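PDB 7LQX: glycosyl hydrolase BlGH5_18 from Bifidobacterium longum subsp. infantis, which probably hydrolyses glycosidic bonds of N-glycans as a family GH5 glycoside hydrolase with a (beta/alpha)8-barrel catalytic domain. Local coordinates for residues 133-138 and 187-192; 70-75 and 139-144; 102-107 and 273-278; 207-212 and 220-225. One frame throughout, in Å; residues are numbered along the deposited sequence. Where two conformers were deposited one is given.

Contact 1 (133-138 and 187-192); sequences DAVKAE and LADLLA
Val135 is the first residue of helix 133-138 to meet the other helix, and it does so with one methyl group. Its CG1 lies anti to the backbone N (chi1 173°), which carries that methyl out to the neighbouring helix. There Val135 CG1 sits 3.7 Å from Asp189 OD2, and the two side chains cross at a slant. The same Val135 CG1 is 4.3 Å from Leu190 CD1, a loose apolar touch. One turn on, Glu138 points at Leu190. Glu138 OE2 lies 3.8 Å from Leu190 CD2, and Glu138 CB is 4.2 Å from that same methyl. Leu190 has two conformers, so its contacts hold for one of them. Carbon cannot satisfy either carboxylate; each has a polar partner nearby. Glu138 OE2 accepts a hydrogen bond from Trp186 NE1, and Asp189 OD1 forms a salt bridge with Lys139 NZ. The two segment axes come within 10.6 Å at 31°, as two successive outer helices of the barrel that run roughly the same way. No hydrogen bond joins the segments. The direct contact sets methyl groups against carboxylate oxygens, with one carbon of Glu138 beside them; the polar links run through Trp186 and Lys139.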
loop_
_atom_site.group_PDB
_atom_site.type_symbol
_atom_site.label_atom_id
_atom_site.label_comp_id
_atom_site.label_asym_id
_atom_site.label_seq_id
_atom_site.Cartn_x
_atom_site.Cartn_y
_atom_site.Cartn_z
ATOM N N ASP A 133 8.636 17.342 2.343
ATOM C CA ASP A 133 7.674 17.135 1.264
ATOM C C ASP A 133 6.473 16.321 1.735
ATOM O O ASP A 133 5.336 16.621 1.357
ATOM C CB ASP A 133 8.329 16.558 0.008
ATOM C CG ASP A 133 9.042 15.254 0.244
ATOM O OD1 ASP A 133 8.960 14.686 1.351
ATOM O OD2 ASP A 133 9.694 14.792 -0.716
ATOM N N ALA A 134 6.700 15.311 2.581
ATOM C CA ALA A 134 5.589 14.540 3.127
ATOM C C ALA A 134 4.712 15.410 4.014
ATOM O O ALA A 134 3.481 15.346 3.947
ATOM C CB ALA A 134 6.111 13.337 3.917
ATOM N N VAL A 135 5.332 16.242 4.850
ATOM C CA VAL A 135 4.558 17.106 5.735
ATOM C C VAL A 135 3.739 18.104 4.929
ATOM O O VAL A 135 2.572 18.365 5.241
ATOM C CB VAL A 135 5.486 17.803 6.746
ATOM C CG1 VAL A 135 4.716 18.840 7.555
ATOM C CG2 VAL A 135 6.138 16.773 7.654
ATOM N N LYS A 136 4.331 18.682 3.879
ATOM C CA LYS A 136 3.563 19.585 3.031
ATOM C C LYS A 136 2.384 18.855 2.401
ATOM O O LYS A 136 1.276 19.398 2.320
ATOM C CB LYS A 136 4.462 20.204 1.960
ATOM C CG LYS A 136 3.714 21.123 1.009
ATOM N N ALA A 137 2.604 17.617 1.949
ATOM C CA ALA A 137 1.526 16.849 1.333
ATOM C C ALA A 137 0.441 16.510 2.346
ATOM O O ALA A 137 -0.754 16.519 2.022
ATOM C CB ALA A 137 2.089 15.571 0.711
ATOM N N GLU A 138 0.838 16.196 3.578
ATOM C CA GLU A 138 -0.145 15.935 4.619
ATOM C C GLU A 138 -0.995 17.169 4.868
ATOM O O GLU A 138 -2.226 17.090 4.944
ATOM C CB GLU A 138 0.568 15.525 5.903
ATOM C CG GLU A 138 1.247 14.180 5.824
ATOM C CD GLU A 138 2.362 14.048 6.835
ATOM O OE1 GLU A 138 3.240 13.183 6.641
ATOM O OE2 GLU A 138 2.368 14.810 7.821
ATOM N N LEU A 187 2.629 18.092 15.100
ATOM C CA LEU A 187 1.244 18.165 15.541
ATOM C C LEU A 187 0.696 19.576 15.385
ATOM O O LEU A 187 -0.387 19.775 14.827
ATOM C CB LEU A 187 1.134 17.720 16.997
ATOM C CG LEU A 187 1.292 16.232 17.286
ATOM C CD1 LEU A 187 1.348 15.971 18.786
ATOM C CD2 LEU A 187 0.152 15.455 16.647
ATOM N N ALA A 188 1.429 20.574 15.881
ATOM C CA ALA A 188 0.918 21.937 15.817
ATOM C C ALA A 188 0.688 22.366 14.376
ATOM O O ALA A 188 -0.316 23.022 14.067
ATOM C CB ALA A 188 1.885 22.897 16.510
ATOM N N ASP A 189 1.610 22.002 13.481
ATOM C CA ASP A 189 1.526 22.413 12.083
ATOM C C ASP A 189 0.280 21.856 11.406
ATOM O O ASP A 189 -0.399 22.569 10.659
ATOM C CB ASP A 189 2.799 21.948 11.371
ATOM C CG ASP A 189 3.013 22.604 10.022
ATOM O OD1 ASP A 189 2.417 23.665 9.750
ATOM O OD2 ASP A 189 3.797 22.043 9.225
ATOM N N LEU A 190 -0.043 20.586 11.660
ATOM C CA LEU A 190 -1.210 19.982 11.022
ATOM C C LEU A 190 -2.510 20.423 11.686
ATOM O O LEU A 190 -3.514 20.646 10.996
ATOM C CB LEU A 190 -1.082 18.458 11.027
ATOM C CG LEU A 190 -0.329 17.843 9.847
ATOM C CD1 LEU A 190 1.145 18.207 9.843
ATOM C CD2 LEU A 190 -0.503 16.330 9.855
ATOM N N LEU A 191 -2.518 20.561 13.015
ATOM C CA LEU A 191 -3.729 20.991 13.710
ATOM C C LEU A 191 -4.151 22.386 13.274
ATOM O O LEU A 191 -5.348 22.701 13.271
ATOM C CB LEU A 191 -3.512 20.949 15.224
ATOM C CG LEU A 191 -3.328 19.549 15.808
ATOM C CD1 LEU A 191 -2.799 19.653 17.228
ATOM C CD2 LEU A 191 -4.624 18.731 15.769
ATOM N N ALA A 192 -3.185 23.234 12.917
ATOM C CA ALA A 192 -3.456 24.616 12.550
ATOM C C ALA A 192 -4.242 24.742 11.259
ATOM O O ALA A 192 -4.742 25.831 10.961
ATOM C CB ALA A 192 -2.137 25.378 12.408
#

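Contact 2 (70-75 and 139-144); sequences PYLQPN and KTLVAE
Leu141 meets Leu72 and Gln73 through its CB and one methyl group. The apolar part is a leucine pair: Leu72 CD1 is 4.0 Å from Leu141 CD2, and Leu72 CB is 4.1 Å from the same Leu141 CD2. The two side chains cross at about a right angle. Leu141 keeps its CG anti to the backbone N (chi1 -179°), which extends the side chain from the helix into the angle between Leu72 and Gln73. The second part sets an amide against carbon. Gln73 OE1 lies 3.8 Å from Leu141 CD2, and Gln73 NE2 lies 3.9 Å from Leu141 CB. These are van der Waals contacts, since Leu141 offers only carbon; the amide finds its polar partners elsewhere. Gln73 OE1 accepts a hydrogen bond from Trp69 NE1, and Gln73 NE2 donates to Ala137 O on the same helix as Leu141. Both ends of the amide are therefore held, which fixes its rotation. Cutting Gln73 back to an alanine is likely to leave Trp69 NE1 and Ala137 O without these mates and to open a gap beside Leu141. Gln73 is the first residue to leave the short helix 69-72, which follows the second barrel strand, 62-65. That turn rests on helix 132-149, with helix 81-96 against Leu72 and Phe106, just past strand 100-104, against Leu141.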
loop_
_atom_site.group_PDB
_atom_site.type_symbol
_atom_site.label_atom_id
_atom_site.label_comp_id
_atom_site.label_asym_id
_atom_site.label_seq_id
_atom_site.Cartn_x
_atom_site.Cartn_y
_atom_site.Cartn_z
ATOM N N PRO A 70 -3.928 5.637 1.123
ATOM C CA PRO A 70 -3.522 5.372 -0.268
ATOM C C PRO A 70 -4.615 5.611 -1.287
ATOM O O PRO A 70 -4.302 5.710 -2.477
ATOM C CB PRO A 70 -3.065 3.902 -0.254
ATOM C CG PRO A 70 -3.463 3.357 1.094
ATOM C CD PRO A 70 -3.606 4.521 2.029
ATOM N N TYR A 71 -5.889 5.681 -0.877
ATOM C CA TYR A 71 -6.954 6.000 -1.823
ATOM C C TYR A 71 -7.188 7.503 -1.914
ATOM O O TYR A 71 -7.539 8.009 -2.988
ATOM C CB TYR A 71 -8.277 5.300 -1.464
ATOM C CG TYR A 71 -8.143 3.839 -1.071
ATOM C CD1 TYR A 71 -7.119 3.040 -1.567
ATOM C CD2 TYR A 71 -9.036 3.272 -0.187
ATOM C CE1 TYR A 71 -6.991 1.720 -1.164
ATOM C CE2 TYR A 71 -8.916 1.963 0.213
ATOM C CZ TYR A 71 -7.899 1.189 -0.283
ATOM O OH TYR A 71 -7.799 -0.113 0.142
ATOM N N LEU A 72 -6.970 8.223 -0.804
ATOM C CA LEU A 72 -7.119 9.670 -0.796
ATOM C C LEU A 72 -5.971 10.361 -1.521
ATOM O O LEU A 72 -6.172 11.398 -2.164
ATOM C CB LEU A 72 -7.140 10.202 0.640
ATOM C CG LEU A 72 -8.388 10.024 1.498
ATOM C CD1 LEU A 72 -8.078 10.478 2.919
ATOM C CD2 LEU A 72 -9.545 10.813 0.928
ATOM N N GLN A 73 -4.752 9.841 -1.383
ATOM C CA GLN A 73 -3.540 10.528 -1.840
ATOM C C GLN A 73 -2.581 9.497 -2.419
ATOM O O GLN A 73 -1.531 9.190 -1.841
ATOM C CB GLN A 73 -2.914 11.294 -0.677
ATOM C CG GLN A 73 -1.883 12.320 -1.065
ATOM C CD GLN A 73 -1.526 13.210 0.103
ATOM O OE1 GLN A 73 -1.381 12.739 1.231
ATOM N NE2 GLN A 73 -1.403 14.504 -0.159
ATOM N N PRO A 74 -2.927 8.932 -3.576
ATOM C CA PRO A 74 -2.135 7.820 -4.126
ATOM C C PRO A 74 -0.770 8.233 -4.634
ATOM O O PRO A 74 0.109 7.374 -4.760
ATOM C CB PRO A 74 -3.025 7.289 -5.260
ATOM C CG PRO A 74 -3.864 8.471 -5.652
ATOM C CD PRO A 74 -4.132 9.210 -4.377
ATOM N N ASN A 75 -0.579 9.512 -4.932
ATOM C CA ASN A 75 0.702 10.118 -5.267
ATOM C C ASN A 75 0.809 11.333 -4.361
ATOM O O ASN A 75 -0.210 11.914 -3.973
ATOM C CB ASN A 75 0.722 10.509 -6.755
ATOM C CG ASN A 75 1.996 11.243 -7.168
ATOM O OD1 ASN A 75 2.118 12.447 -6.953
ATOM N ND2 ASN A 75 2.921 10.539 -7.793
ATOM N N LYS A 139 -0.351 18.328 4.980
ATOM C CA LYS A 139 -1.102 19.553 5.215
ATOM C C LYS A 139 -2.045 19.844 4.060
ATOM O O LYS A 139 -3.181 20.279 4.271
ATOM C CB LYS A 139 -0.143 20.717 5.433
ATOM C CG LYS A 139 0.597 20.664 6.752
ATOM C CD LYS A 139 1.526 21.862 6.919
ATOM C CE LYS A 139 0.749 23.170 6.861
ATOM N NZ LYS A 139 1.547 24.341 7.329
ATOM N N THR A 140 -1.593 19.608 2.828
ATOM C CA THR A 140 -2.456 19.816 1.671
ATOM C C THR A 140 -3.686 18.915 1.731
ATOM O O THR A 140 -4.804 19.371 1.465
ATOM C CB THR A 140 -1.661 19.590 0.383
ATOM O OG1 THR A 140 -0.525 20.463 0.371
ATOM C CG2 THR A 140 -2.519 19.878 -0.822
ATOM N N LEU A 141 -3.502 17.637 2.080
ATOM C CA LEU A 141 -4.647 16.734 2.192
ATOM C C LEU A 141 -5.597 17.172 3.307
ATOM O O LEU A 141 -6.818 17.197 3.121
ATOM C CB LEU A 141 -4.186 15.289 2.397
ATOM C CG LEU A 141 -5.347 14.291 2.494
ATOM C CD1 LEU A 141 -6.208 14.326 1.224
ATOM C CD2 LEU A 141 -4.841 12.890 2.770
ATOM N N VAL A 142 -5.059 17.511 4.484
ATOM C CA VAL A 142 -5.926 17.990 5.558
ATOM C C VAL A 142 -6.731 19.198 5.086
ATOM O O VAL A 142 -7.943 19.278 5.303
ATOM C CB VAL A 142 -5.120 18.320 6.828
ATOM C CG1 VAL A 142 -6.043 18.896 7.905
ATOM C CG2 VAL A 142 -4.405 17.112 7.365
ATOM N N ALA A 143 -6.065 20.160 4.440
ATOM C CA ALA A 143 -6.761 21.368 4.005
ATOM C C ALA A 143 -7.840 21.052 2.978
ATOM O O ALA A 143 -8.944 21.605 3.037
ATOM C CB ALA A 143 -5.767 22.382 3.437
ATOM N N GLU A 144 -7.544 20.169 2.024
ATOM C CA GLU A 144 -8.519 19.861 0.984
ATOM C C GLU A 144 -9.707 19.106 1.565
ATOM O O GLU A 144 -10.865 19.437 1.288
ATOM C CB GLU A 144 -7.858 19.045 -0.124
ATOM C CG GLU A 144 -6.773 19.787 -0.872
#

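Contact 3 (102-107 and 273-278); sequences YVDVFQ and WLQEVG. With EDO (1,2-ethanediol), chain D.
Trp273 holds its CG anti to the backbone N (chi1 -176°), which extends the indole across the barrel interior toward Tyr102, whose CG is anti to its carbonyl carbon (chi1 -65°). They form an edge-to-face pair, with the edge of the indole directed at one face of the phenol ring. Trp273 CH2 lies over that face, 3.7 Å from Tyr102 CG. The tyrosine ring and the six-membered indole ring have centroids 4.9 Å apart and planes at 59°. Gln275 CG covers one face of the Trp273 ring. Strands 100-104 and 272-277 stand on opposite sides of the barrel, with no backbone bond between them. Farther along, Asp104 OD1 and Gln275 OE1 are 4.4 Å apart and not bonded. Gln275 bonds instead to His232 through NE2 and to Thr159 through OE1. Arg64 bridges the two strands, with salt bridges to Asp104 OD2 and Glu276 OE2. Glu276 OE2 also accepts a 2.6 Å hydrogen bond from O1 of a bound 1,2-ethanediol, probably from the crystallisation liquor. Trp234 NE1 binds Glu276 OE1. Glu276 lies near the C-terminal end of the seventh strand, the place of the catalytic nucleophile in GH5 enzymes, consistent with that role here. A glutamine in its place would probably deprive Arg64 of one of its carboxylate mates. The contact thus joins an aromatic layer deep in the barrel to a polar layer at its catalytic end.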
loop_
_atom_site.group_PDB
_atom_site.type_symbol
_atom_site.label_atom_id
_atom_site.label_comp_id
_atom_site.label_asym_id
_atom_site.label_seq_id
_atom_site.Cartn_x
_atom_site.Cartn_y
_atom_site.Cartn_z
ATOM N N TYR A 102 -17.212 12.690 13.159
ATOM C CA TYR A 102 -15.810 13.035 13.367
ATOM C C TYR A 102 -14.990 12.179 12.410
ATOM O O TYR A 102 -15.272 10.992 12.239
ATOM C CB TYR A 102 -15.424 12.741 14.825
ATOM C CG TYR A 102 -16.167 13.616 15.807
ATOM C CD1 TYR A 102 -17.456 13.306 16.193
ATOM C CD2 TYR A 102 -15.595 14.779 16.304
ATOM C CE1 TYR A 102 -18.159 14.122 17.058
ATOM C CE2 TYR A 102 -16.289 15.601 17.180
ATOM C CZ TYR A 102 -17.573 15.265 17.552
ATOM O OH TYR A 102 -18.282 16.079 18.413
ATOM N N VAL A 103 -14.006 12.777 11.738
ATOM C CA VAL A 103 -13.259 12.091 10.685
ATOM C C VAL A 103 -11.788 12.025 11.074
ATOM O O VAL A 103 -11.213 13.031 11.500
ATOM C CB VAL A 103 -13.419 12.824 9.339
ATOM C CG1 VAL A 103 -12.591 12.155 8.252
ATOM C CG2 VAL A 103 -14.871 12.887 8.932
ATOM N N ASP A 104 -11.172 10.852 10.918
ATOM C CA ASP A 104 -9.730 10.701 11.080
ATOM C C ASP A 104 -9.088 10.789 9.697
ATOM O O ASP A 104 -9.509 10.075 8.779
ATOM C CB ASP A 104 -9.371 9.339 11.676
ATOM C CG ASP A 104 -9.500 9.286 13.182
ATOM O OD1 ASP A 104 -10.543 9.700 13.724
ATOM O OD2 ASP A 104 -8.550 8.791 13.828
ATOM N N VAL A 105 -8.046 11.619 9.549
ATOM C CA VAL A 105 -7.561 11.924 8.202
ATOM C C VAL A 105 -6.668 10.817 7.643
ATOM O O VAL A 105 -6.872 10.384 6.504
ATOM C CB VAL A 105 -6.868 13.295 8.113
ATOM C CG1 VAL A 105 -6.360 13.530 6.681
ATOM C CG2 VAL A 105 -7.812 14.397 8.538
ATOM N N PHE A 106 -5.643 10.379 8.399
ATOM C CA PHE A 106 -4.580 9.514 7.871
ATOM C C PHE A 106 -4.629 8.114 8.476
ATOM O O PHE A 106 -4.112 7.888 9.573
ATOM C CB PHE A 106 -3.189 10.107 8.130
ATOM C CG PHE A 106 -2.952 11.434 7.472
ATOM C CD1 PHE A 106 -2.717 11.518 6.113
ATOM C CD2 PHE A 106 -2.952 12.606 8.221
ATOM C CE1 PHE A 106 -2.497 12.750 5.511
ATOM C CE2 PHE A 106 -2.734 13.834 7.619
ATOM C CZ PHE A 106 -2.517 13.907 6.271
ATOM N N GLN A 107 -5.198 7.169 7.729
ATOM C CA GLN A 107 -5.107 5.740 8.039
ATOM C C GLN A 107 -4.356 5.111 6.872
ATOM O O GLN A 107 -4.954 4.896 5.817
ATOM C CB GLN A 107 -6.484 5.099 8.207
ATOM C CG GLN A 107 -7.151 5.414 9.536
ATOM C CD GLN A 107 -7.505 6.876 9.675
ATOM O OE1 GLN A 107 -7.011 7.562 10.569
ATOM N NE2 GLN A 107 -8.369 7.360 8.799
ATOM N N TRP A 273 -12.047 12.490 25.675
ATOM C CA TRP A 273 -12.874 11.670 24.797
ATOM C C TRP A 273 -12.347 10.240 24.852
ATOM O O TRP A 273 -11.226 9.973 24.418
ATOM C CB TRP A 273 -12.811 12.224 23.373
ATOM C CG TRP A 273 -13.702 11.506 22.404
ATOM C CD1 TRP A 273 -14.624 10.552 22.698
ATOM C CD2 TRP A 273 -13.763 11.698 20.984
ATOM N NE1 TRP A 273 -15.248 10.118 21.553
ATOM C CE2 TRP A 273 -14.748 10.820 20.488
ATOM C CE3 TRP A 273 -13.094 12.532 20.090
ATOM C CZ2 TRP A 273 -15.065 10.743 19.135
ATOM C CZ3 TRP A 273 -13.417 12.466 18.754
ATOM C CH2 TRP A 273 -14.393 11.572 18.283
ATOM N N LEU A 274 -13.143 9.339 25.422
ATOM C CA LEU A 274 -12.908 7.901 25.300
ATOM C C LEU A 274 -13.288 7.542 23.869
ATOM O O LEU A 274 -14.402 7.099 23.574
ATOM C CB LEU A 274 -13.744 7.162 26.321
ATOM C CG LEU A 274 -13.449 5.679 26.479
ATOM C CD1 LEU A 274 -11.978 5.383 26.657
ATOM C CD2 LEU A 274 -14.247 5.166 27.678
ATOM N N GLN A 275 -12.339 7.796 22.961
ATOM C CA GLN A 275 -12.584 7.725 21.524
ATOM C C GLN A 275 -12.602 6.297 21.013
ATOM O O GLN A 275 -13.203 6.041 19.962
ATOM C CB GLN A 275 -11.521 8.582 20.821
ATOM C CG GLN A 275 -11.719 8.742 19.331
ATOM C CD GLN A 275 -10.606 9.527 18.660
ATOM O OE1 GLN A 275 -10.844 10.575 18.037
ATOM N NE2 GLN A 275 -9.404 9.042 18.777
ATOM N N GLU A 276 -11.978 5.369 21.735
ATOM C CA GLU A 276 -12.194 3.957 21.510
ATOM C C GLU A 276 -12.265 3.223 22.832
ATOM O O GLU A 276 -11.416 3.422 23.705
ATOM C CB GLU A 276 -11.052 3.280 20.738
ATOM C CG GLU A 276 -10.875 3.763 19.342
ATOM C CD GLU A 276 -9.731 3.103 18.624
ATOM O OE1 GLU A 276 -9.099 2.165 19.169
ATOM O OE2 GLU A 276 -9.444 3.574 17.503
ATOM N N VAL A 277 -13.252 2.352 22.954
ATOM C CA VAL A 277 -13.272 1.331 23.991
ATOM C C VAL A 277 -14.002 0.143 23.395
ATOM O O VAL A 277 -15.074 0.302 22.803
ATOM C CB VAL A 277 -13.930 1.839 25.286
ATOM C CG1 VAL A 277 -15.275 2.439 24.980
ATOM C CG2 VAL A 277 -14.037 0.712 26.307
ATOM N N GLY A 278 -13.407 -1.038 23.502
ATOM C CA GLY A 278 -14.008 -2.260 23.009
ATOM C C GLY A 278 -13.847 -3.382 24.012
ATOM O O GLY A 278 -13.196 -3.223 25.044
HETATM C C1 EDO D . -8.440 0.705 16.389
HETATM O O1 EDO D . -7.680 1.898 16.589
HETATM C C2 EDO D . -8.251 0.256 14.943
HETATM O O2 EDO D . -6.848 0.043 14.716
#

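Contact 4 (207-212 and 220-225); sequences DGVWYL and VQAANL
Two short helices, 208-211 and 219-224, lie in the connection between the fifth and sixth barrel strands, 200-202 and 229-233. Their meeting point is the methyl group of Ala222. Trp210 reaches it with the far side of its benzene ring: Trp210 CH2 and Trp210 CZ2 are each 3.8 Å from Ala222 CB. The approach is oblique to the indole plane. Val209 adds a second, looser touch, with Val209 CG2 4.2 Å from Ala222 CB. Its CG2 is the methyl anti to the backbone N, and this turns it to Ala222. The other methyl, Val209 CG1, lies 3.3 Å above the plane of the Trp210 ring, offset toward the rim. Val209 thus puts one methyl on Ala222 and the other on the ring of Trp210. Thr229 of the sixth strand touches Trp210 as well, and so do Leu257 and Ser261 of helix 248-264. In the second helix, Asn224 ND2 donates to Val220 O at 2.9 Å and 164°. The bond lies in the carbonyl plane on a lone pair; Asn224 ND2 also bonds to Phe264 O. No hydrogen bond crosses between the segments. The contact rests on dispersion and shape: Ala222 CB meets two ring carbons and a valine methyl.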
loop_
_atom_site.group_PDB
_atom_site.type_symbol
_atom_site.label_atom_id
_atom_site.label_comp_id
_atom_site.label_asym_id
_atom_site.label_seq_id
_atom_site.Cartn_x
_atom_site.Cartn_y
_atom_site.Cartn_z
ATOM N N ASP A 207 -1.951 3.498 23.483
ATOM C CA ASP A 207 -1.575 3.693 24.880
ATOM C C ASP A 207 -0.070 3.705 25.103
ATOM O O ASP A 207 0.358 3.968 26.234
ATOM C CB ASP A 207 -2.295 2.713 25.816
ATOM C CG ASP A 207 -1.976 1.258 25.542
ATOM O OD1 ASP A 207 -0.933 0.967 24.929
ATOM O OD2 ASP A 207 -2.775 0.389 25.974
ATOM N N GLY A 208 0.735 3.481 24.064
ATOM C CA GLY A 208 2.156 3.745 24.184
ATOM C C GLY A 208 2.460 5.164 24.631
ATOM O O GLY A 208 3.477 5.408 25.284
ATOM N N VAL A 209 1.596 6.119 24.282
ATOM C CA VAL A 209 1.821 7.497 24.708
ATOM C C VAL A 209 1.854 7.595 26.228
ATOM O O VAL A 209 2.620 8.388 26.790
ATOM C CB VAL A 209 0.780 8.445 24.076
ATOM C CG1 VAL A 209 -0.613 8.215 24.638
ATOM C CG2 VAL A 209 1.200 9.894 24.261
ATOM N N TRP A 210 1.054 6.778 26.919
ATOM C CA TRP A 210 0.976 6.819 28.376
ATOM C C TRP A 210 1.971 5.890 29.046
ATOM O O TRP A 210 2.378 6.141 30.184
ATOM C CB TRP A 210 -0.444 6.444 28.866
ATOM C CG TRP A 210 -1.480 7.287 28.213
ATOM C CD1 TRP A 210 -2.386 6.885 27.288
ATOM C CD2 TRP A 210 -1.674 8.699 28.377
ATOM N NE1 TRP A 210 -3.141 7.952 26.866
ATOM C CE2 TRP A 210 -2.716 9.077 27.516
ATOM C CE3 TRP A 210 -1.076 9.673 29.174
ATOM C CZ2 TRP A 210 -3.170 10.385 27.425
ATOM C CZ3 TRP A 210 -1.525 10.974 29.075
ATOM C CH2 TRP A 210 -2.565 11.314 28.212
ATOM N N TYR A 211 2.363 4.824 28.375
ATOM C CA TYR A 211 2.977 3.698 29.038
ATOM C C TYR A 211 4.411 3.411 28.607
ATOM O O TYR A 211 5.078 2.607 29.264
ATOM C CB TYR A 211 2.123 2.447 28.781
ATOM C CG TYR A 211 0.731 2.433 29.387
ATOM C CD1 TYR A 211 0.361 3.286 30.422
ATOM C CD2 TYR A 211 -0.208 1.524 28.927
ATOM C CE1 TYR A 211 -0.905 3.208 30.976
ATOM C CE2 TYR A 211 -1.465 1.448 29.476
ATOM C CZ TYR A 211 -1.811 2.287 30.503
ATOM O OH TYR A 211 -3.066 2.213 31.078
ATOM N N LEU A 212 4.913 4.036 27.548
ATOM C CA LEU A 212 6.230 3.703 27.022
ATOM C C LEU A 212 7.227 4.832 27.250
ATOM O O LEU A 212 7.057 5.933 26.719
ATOM C CB LEU A 212 6.153 3.446 25.522
ATOM C CG LEU A 212 5.451 2.176 25.082
ATOM C CD1 LEU A 212 5.378 2.149 23.562
ATOM C CD2 LEU A 212 6.187 0.960 25.609
ATOM N N VAL A 220 2.216 14.970 27.685
ATOM C CA VAL A 220 1.965 16.406 27.587
ATOM C C VAL A 220 1.334 16.761 26.243
ATOM O O VAL A 220 0.389 17.558 26.180
ATOM C CB VAL A 220 3.253 17.204 27.871
ATOM C CG1 VAL A 220 3.102 18.656 27.445
ATOM C CG2 VAL A 220 3.616 17.102 29.356
ATOM N N GLN A 221 1.818 16.165 25.146
ATOM C CA GLN A 221 1.199 16.432 23.851
ATOM C C GLN A 221 -0.248 15.947 23.832
ATOM O O GLN A 221 -1.149 16.642 23.343
ATOM C CB GLN A 221 1.962 15.718 22.734
ATOM C CG GLN A 221 3.361 16.186 22.469
ATOM C CD GLN A 221 4.174 15.119 21.762
ATOM O OE1 GLN A 221 3.698 14.009 21.555
ATOM N NE2 GLN A 221 5.416 15.442 21.414
ATOM N N ALA A 222 -0.485 14.735 24.337
ATOM C CA ALA A 222 -1.820 14.164 24.269
ATOM C C ALA A 222 -2.818 14.999 25.048
ATOM O O ALA A 222 -3.981 15.115 24.646
ATOM C CB ALA A 222 -1.814 12.735 24.810
ATOM N N ALA A 223 -2.385 15.588 26.155
ATOM C CA ALA A 223 -3.280 16.270 27.079
ATOM C C ALA A 223 -3.262 17.783 26.918
ATOM O O ALA A 223 -3.892 18.485 27.716
ATOM C CB ALA A 223 -2.945 15.864 28.520
ATOM N N ASN A 224 -2.576 18.301 25.904
ATOM C CA ASN A 224 -2.554 19.744 25.688
ATOM C C ASN A 224 -2.668 20.172 24.235
ATOM O O ASN A 224 -3.207 21.251 23.982
ATOM C CB ASN A 224 -1.305 20.374 26.298
ATOM C CG ASN A 224 -1.297 20.240 27.787
ATOM O OD1 ASN A 224 -1.913 21.039 28.501
ATOM N ND2 ASN A 224 -0.649 19.207 28.275
ATOM N N LEU A 225 -2.191 19.394 23.278
ATOM C CA LEU A 225 -2.321 19.763 21.877
ATOM C C LEU A 225 -3.617 19.192 21.328
ATOM O O LEU A 225 -4.000 18.066 21.660
ATOM C CB LEU A 225 -1.127 19.258 21.068
ATOM C CG LEU A 225 0.199 19.890 21.493
ATOM C CD1 LEU A 225 1.343 19.317 20.657
ATOM C CD2 LEU A 225 0.191 21.416 21.402
#

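Overall arrangement
Contacts 1 and 2 share helix 132-149 and lie with their centres 11 Å apart. The salt bridge between Asp189 and Lys139 links them. Contact 3 lies 19 Å from each, centre to centre. Its own centre is about 5 Å from the centre of the chain's fold, where Glu276, Ser111 and Asn162 bind an ethanediol at the catalytic end of the barrel. Phe106 connects contact 3 to both: Phe106 CE1 is 3.6 Å from Leu141 CD2, and Phe106 CZ is 3.5 Å from Glu138 O. Contact 4 touches contact 1 through Leu187 CD1 and Leu225 CD1, 3.8 Å apart. Its nearest atoms stay about 8 Å from contact 3 and about 14 Å from contact 2.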